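Local coordinates for metallo-beta-lactamase domain-containing protein 1 (Thermotoga maritima, PDB 1ZTC) that probably acts as a metal-dependent hydrolase of the metallo-beta-lactamase superfamily, perhaps as an endoribonuclease, and holds two nickel ions, at residues L67-P71 against D72-D76; V192-K195 against N196-R200. All blocks are in the same frame, centred on the assembly; numbering follows the deposited sequence.

Contact 1 of 2, residues L67-P71 against D72-D76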
loop_
_atom_site.group_PDB
_atom_site.type_symbol
_atom_site.label_atom_id
_atom_site.label_comp_id
_atom_site.label_asym_id
_atom_site.label_seq_id
_atom_site.Cartn_x
_atom_site.Cartn_y
_atom_site.Cartn_z
ATOM N N LEU A 67 3.364 21.756 -15.121
ATOM C CA LEU A 67 4.111 22.989 -14.880
ATOM C C LEU A 67 5.013 23.404 -16.050
ATOM O O LEU A 67 5.486 24.541 -16.102
ATOM C CB LEU A 67 4.968 22.835 -13.638
ATOM C CG LEU A 67 4.213 22.850 -12.321
ATOM C CD1 LEU A 67 5.142 22.394 -11.218
ATOM C CD2 LEU A 67 3.677 24.232 -12.038
ATOM N N GLY A 68 5.261 22.481 -16.967
ATOM C CA GLY A 68 6.116 22.739 -18.105
ATOM C C GLY A 68 7.585 22.823 -17.732
ATOM O O GLY A 68 8.358 23.493 -18.415
ATOM N N ILE A 69 7.979 22.139 -16.669
ATOM C CA ILE A 69 9.367 22.165 -16.232
ATOM C C ILE A 69 9.960 20.773 -16.185
ATOM O O ILE A 69 9.241 19.782 -16.217
ATOM C CB ILE A 69 9.525 22.786 -14.844
ATOM C CG1 ILE A 69 8.714 21.994 -13.808
ATOM C CG2 ILE A 69 9.131 24.255 -14.883
ATOM C CD1 ILE A 69 9.025 22.383 -12.400
ATOM N N SER A 70 11.286 20.751 -16.117
ATOM C CA SER A 70 12.067 19.550 -15.995
ATOM C C SER A 70 12.744 19.581 -14.623
ATOM O O SER A 70 12.838 20.631 -13.998
ATOM C CB SER A 70 13.068 19.526 -17.169
ATOM O OG SER A 70 14.339 19.043 -16.822
ATOM N N PRO A 71 13.191 18.422 -14.139
ATOM C CA PRO A 71 14.042 18.391 -12.947
ATOM C C PRO A 71 15.266 19.318 -13.050
ATOM O O PRO A 71 15.699 19.854 -12.055
ATOM C CB PRO A 71 14.489 16.917 -12.889
ATOM C CG PRO A 71 13.387 16.159 -13.571
ATOM C CD PRO A 71 12.926 17.068 -14.677
ATOM N N ASP A 72 15.806 19.489 -14.247
ATOM C CA ASP A 72 16.958 20.369 -14.470
ATOM C C ASP A 72 16.695 21.830 -14.161
ATOM O O ASP A 72 17.633 22.613 -14.038
ATOM C CB ASP A 72 17.445 20.289 -15.922
ATOM C CG ASP A 72 17.882 18.892 -16.318
ATOM O OD1 ASP A 72 18.263 18.103 -15.432
ATOM O OD2 ASP A 72 17.826 18.575 -17.518
ATOM N N ASP A 73 15.419 22.200 -14.056
ATOM C CA ASP A 73 15.037 23.592 -13.786
ATOM C C ASP A 73 14.929 23.883 -12.307
ATOM O O ASP A 73 14.759 25.027 -11.916
ATOM C CB ASP A 73 13.702 23.927 -14.456
ATOM C CG ASP A 73 13.738 23.761 -15.989
ATOM O OD1 ASP A 73 14.692 24.232 -16.659
ATOM O OD2 ASP A 73 12.787 23.163 -16.516
ATOM N N ILE A 74 15.015 22.861 -11.470
ATOM C CA ILE A 74 14.939 23.077 -10.036
ATOM C C ILE A 74 16.272 23.644 -9.550
ATOM O O ILE A 74 17.303 23.030 -9.747
ATOM C CB ILE A 74 14.618 21.759 -9.300
ATOM C CG1 ILE A 74 13.262 21.198 -9.787
ATOM C CG2 ILE A 74 14.656 21.953 -7.797
ATOM C CD1 ILE A 74 12.089 22.176 -9.741
ATOM N N THR A 75 16.197 24.802 -8.894
ATOM C CA THR A 75 17.342 25.574 -8.427
ATOM C C THR A 75 17.667 25.348 -6.945
ATOM O O THR A 75 18.793 25.517 -6.535
ATOM C CB THR A 75 17.068 27.094 -8.635
ATOM O OG1 THR A 75 15.866 27.477 -7.929
ATOM C CG2 THR A 75 16.900 27.395 -10.117
ATOM N N ASP A 76 16.664 25.014 -6.139
ATOM C CA ASP A 76 16.845 24.922 -4.693
ATOM C C ASP A 76 15.995 23.798 -4.135
ATOM O O ASP A 76 14.825 23.652 -4.506
ATOM C CB ASP A 76 16.452 26.233 -3.994
ATOM C CG ASP A 76 17.214 27.445 -4.521
ATOM O OD1 ASP A 76 18.282 27.777 -3.960
ATOM O OD2 ASP A 76 16.755 28.059 -5.501
HETATM O O HOH W 1 18.025 20.502 -10.756
#

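Contact 2 of 2, residues V192-K195 against N196-R200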
loop_
_atom_site.group_PDB
_atom_site.type_symbol
_atom_site.label_atom_id
_atom_site.label_comp_id
_atom_site.label_asym_id
_atom_site.label_seq_id
_atom_site.Cartn_x
_atom_site.Cartn_y
_atom_site.Cartn_z
ATOM N N VAL A 192 4.651 18.800 24.195
ATOM C CA VAL A 192 4.681 20.133 24.734
ATOM C C VAL A 192 5.569 21.043 23.880
ATOM O O VAL A 192 5.229 22.196 23.651
ATOM C CB VAL A 192 5.157 20.171 26.201
ATOM C CG1 VAL A 192 5.155 21.604 26.720
ATOM C CG2 VAL A 192 4.254 19.305 27.081
ATOM N N GLN A 193 6.673 20.507 23.374
ATOM C CA GLN A 193 7.591 21.285 22.548
ATOM C C GLN A 193 6.964 21.702 21.238
ATOM O O GLN A 193 7.115 22.838 20.783
ATOM C CB GLN A 193 8.857 20.493 22.256
ATOM C CG GLN A 193 9.721 20.196 23.507
ATOM C CD GLN A 193 9.372 18.872 24.200
ATOM O OE1 GLN A 193 8.312 18.276 23.994
ATOM N NE2 GLN A 193 10.277 18.423 25.034
ATOM N N VAL A 194 6.242 20.780 20.617
ATOM C CA VAL A 194 5.562 21.083 19.363
ATOM C C VAL A 194 4.440 22.098 19.613
ATOM O O VAL A 194 4.269 23.047 18.853
ATOM C CB VAL A 194 5.062 19.786 18.615
ATOM C CG1 VAL A 194 4.340 20.155 17.365
ATOM C CG2 VAL A 194 6.233 18.917 18.237
ATOM N N LYS A 195 3.688 21.908 20.689
ATOM C CA LYS A 195 2.657 22.817 21.036
ATOM C C LYS A 195 3.225 24.223 21.261
ATOM O O LYS A 195 2.678 25.181 20.749
ATOM C CB LYS A 195 1.923 22.326 22.284
ATOM C CG LYS A 195 0.651 23.119 22.608
ATOM C CD LYS A 195 0.775 23.957 23.836
ATOM C CE LYS A 195 -0.513 24.787 24.086
ATOM N NZ LYS A 195 -0.209 25.896 25.019
ATOM N N ASN A 196 4.334 24.347 22.003
ATOM C CA ASN A 196 4.955 25.658 22.208
ATOM C C ASN A 196 5.447 26.259 20.889
ATOM O O ASN A 196 5.393 27.474 20.693
ATOM C CB ASN A 196 6.106 25.602 23.217
ATOM C CG ASN A 196 5.637 25.261 24.627
ATOM O OD1 ASN A 196 4.483 25.497 24.987
ATOM N ND2 ASN A 196 6.537 24.697 25.426
ATOM N N PHE A 197 5.939 25.418 19.993
ATOM C CA PHE A 197 6.372 25.886 18.692
ATOM C C PHE A 197 5.216 26.471 17.884
ATOM O O PHE A 197 5.322 27.536 17.298
ATOM C CB PHE A 197 7.056 24.766 17.913
ATOM C CG PHE A 197 7.433 25.169 16.501
ATOM C CD1 PHE A 197 8.346 26.191 16.284
ATOM C CD2 PHE A 197 6.842 24.550 15.404
ATOM C CE1 PHE A 197 8.670 26.590 14.987
ATOM C CE2 PHE A 197 7.158 24.938 14.105
ATOM C CZ PHE A 197 8.082 25.962 13.903
ATOM N N LEU A 198 4.102 25.769 17.839
ATOM C CA LEU A 198 2.947 26.280 17.104
ATOM C C LEU A 198 2.434 27.582 17.723
ATOM O O LEU A 198 1.977 28.454 17.000
ATOM C CB LEU A 198 1.836 25.266 17.038
ATOM C CG LEU A 198 2.181 24.005 16.259
ATOM C CD1 LEU A 198 1.051 23.001 16.385
ATOM C CD2 LEU A 198 2.481 24.328 14.809
ATOM N N ASP A 199 2.518 27.712 19.047
ATOM C CA ASP A 199 2.168 28.962 19.707
ATOM C C ASP A 199 3.091 30.103 19.276
ATOM O O ASP A 199 2.645 31.235 19.087
ATOM C CB ASP A 199 2.238 28.879 21.251
ATOM C CG ASP A 199 1.102 28.078 21.863
ATOM O OD1 ASP A 199 0.063 27.878 21.194
ATOM O OD2 ASP A 199 1.256 27.650 23.035
ATOM N N ARG A 200 4.381 29.806 19.160
ATOM C CA ARG A 200 5.353 30.790 18.744
ATOM C C ARG A 200 5.103 31.269 17.313
ATOM O O ARG A 200 5.185 32.463 17.022
ATOM C CB ARG A 200 6.759 30.208 18.829
ATOM C CG ARG A 200 7.819 31.207 18.498
ATOM C CD ARG A 200 9.186 30.589 18.294
ATOM N NE ARG A 200 10.092 31.612 17.781
ATOM C CZ ARG A 200 11.266 31.408 17.173
ATOM N NH1 ARG A 200 11.766 30.180 16.975
ATOM N NH2 ARG A 200 11.940 32.458 16.742
#

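Contact 1 of 2, residues L67-P71 against D72-D76
D73 reaches back from a short 3-10 turn to S70, closing a turn within the loop between helix 57-67 and strand 76-78. The core of the motif is an ST turn on S-P-D: S70 OG accepts the amide of D72, D72 N to S70 OG being 3.0 Å. One residue further on, D73 N donates to S70 O at 3.0 Å, from above the carbonyl plane.

Along D73, CB sits 3.4 Å from S70 O, the carbonyl that D73 N also bonds. CG stands beside the backbone N, anti to the carbonyl carbon (chi1 -60°), which swings the carboxylate back over the start of the turn. At the tip, OD2 takes the amide hydrogen of S70 in a nearly straight bond (170°), with S70 N to D73 OD2 at 2.9 Å. The donor comes in on the anti side of OD2, tilted from the carboxylate plane. This returning bond resembles the second half of a capping box, and an aspartate suits the place, since its carboxylate lies one bond beyond CB and so meets the amide three residues back. The same oxygen also lies against I69 CB.

P71 fits the tight turn because its ring holds phi near the value needed and its nitrogen has no hydrogen to place. D72 points its carboxylate elsewhere, to R118 of the second subunit, while F64 and F93 line the apolar side of P71.

On the apolar side of the turn, against Y39 and F64, the two isoleucines meet only at their ends: I69 CD1 lies 4.1 Å from I74 CD1. The chain leaves through I74, whose N bonds to P71 O at 3.1 Å, and a water lies 2.7 Å from P71 O and 2.8 Å from I74 O.

Contact 2 of 2, residues V192-K195 against N196-R200
K195 and D199, one helical turn apart, form a salt bridge on the outer face of the helix, with K195 NZ 3.0 Å from D199 OD2. The ammonium comes in on the syn lone pair of OD2. CG of K195 lies anti to the backbone N (chi1 -171°), and a bend at chi2 (-110°) then turns the otherwise extended chain toward D199, whose OD2 also lies 3.5 Å from K195 CE. A long, flexible lysine and a short aspartate suit this i to i+4 spacing at an exposed site.

Next to it, V192 and N196 run side by side, pointing the same way, with V192 CG1 3.6 Å from N196 ND2. V194, which is buried, and L198, one turn on, barely meet (V194 CG1 to L198 CD1 4.5 Å); both pack instead on other parts of the fold.

The spacing comes from the regular alpha-helix 192-201 of the metallo-beta-lactamase fold. The hydrogen bond from L198 N to V194 O (2.9 Å) runs nearly along the C=O axis, and that from D199 N to K195 O (3.1 Å) keeps the two salt-bridge residues one turn apart.

Further out, V194 and L198 rest on helix 179-187, through I185 and Y182 respectively, while the F197 ring packs edge-to-face with F147 and touches L170 of strand 169-171. At the start of the helix S191 OG accepts V194 N and is hydrogen-bonded to Q193 OE1, while NE2 of that amide bonds to G188 O of the third subunit. There V192 packs on V192 of that subunit.

In the fold
Contact 1 closes before contact 2 opens along the chain, and the two lie on opposite sides of its centre, their centres 34 Å apart and their nearest atoms about 20 Å apart. Residues 67-76 lead from helix 57-67 into strand 76-78 of the six-stranded mixed sheet, whereas residues 192-200 lie on helix 192-201, which precedes strand 206-208 of the five-stranded sheet. Both of these strands are followed closely by nickel ligands: H81, H83, D85 and H86 after the first, H211 after the second. Each contact also reaches a different neighbour in the assembly of four chains, contact 1 the second subunit and contact 2 the third.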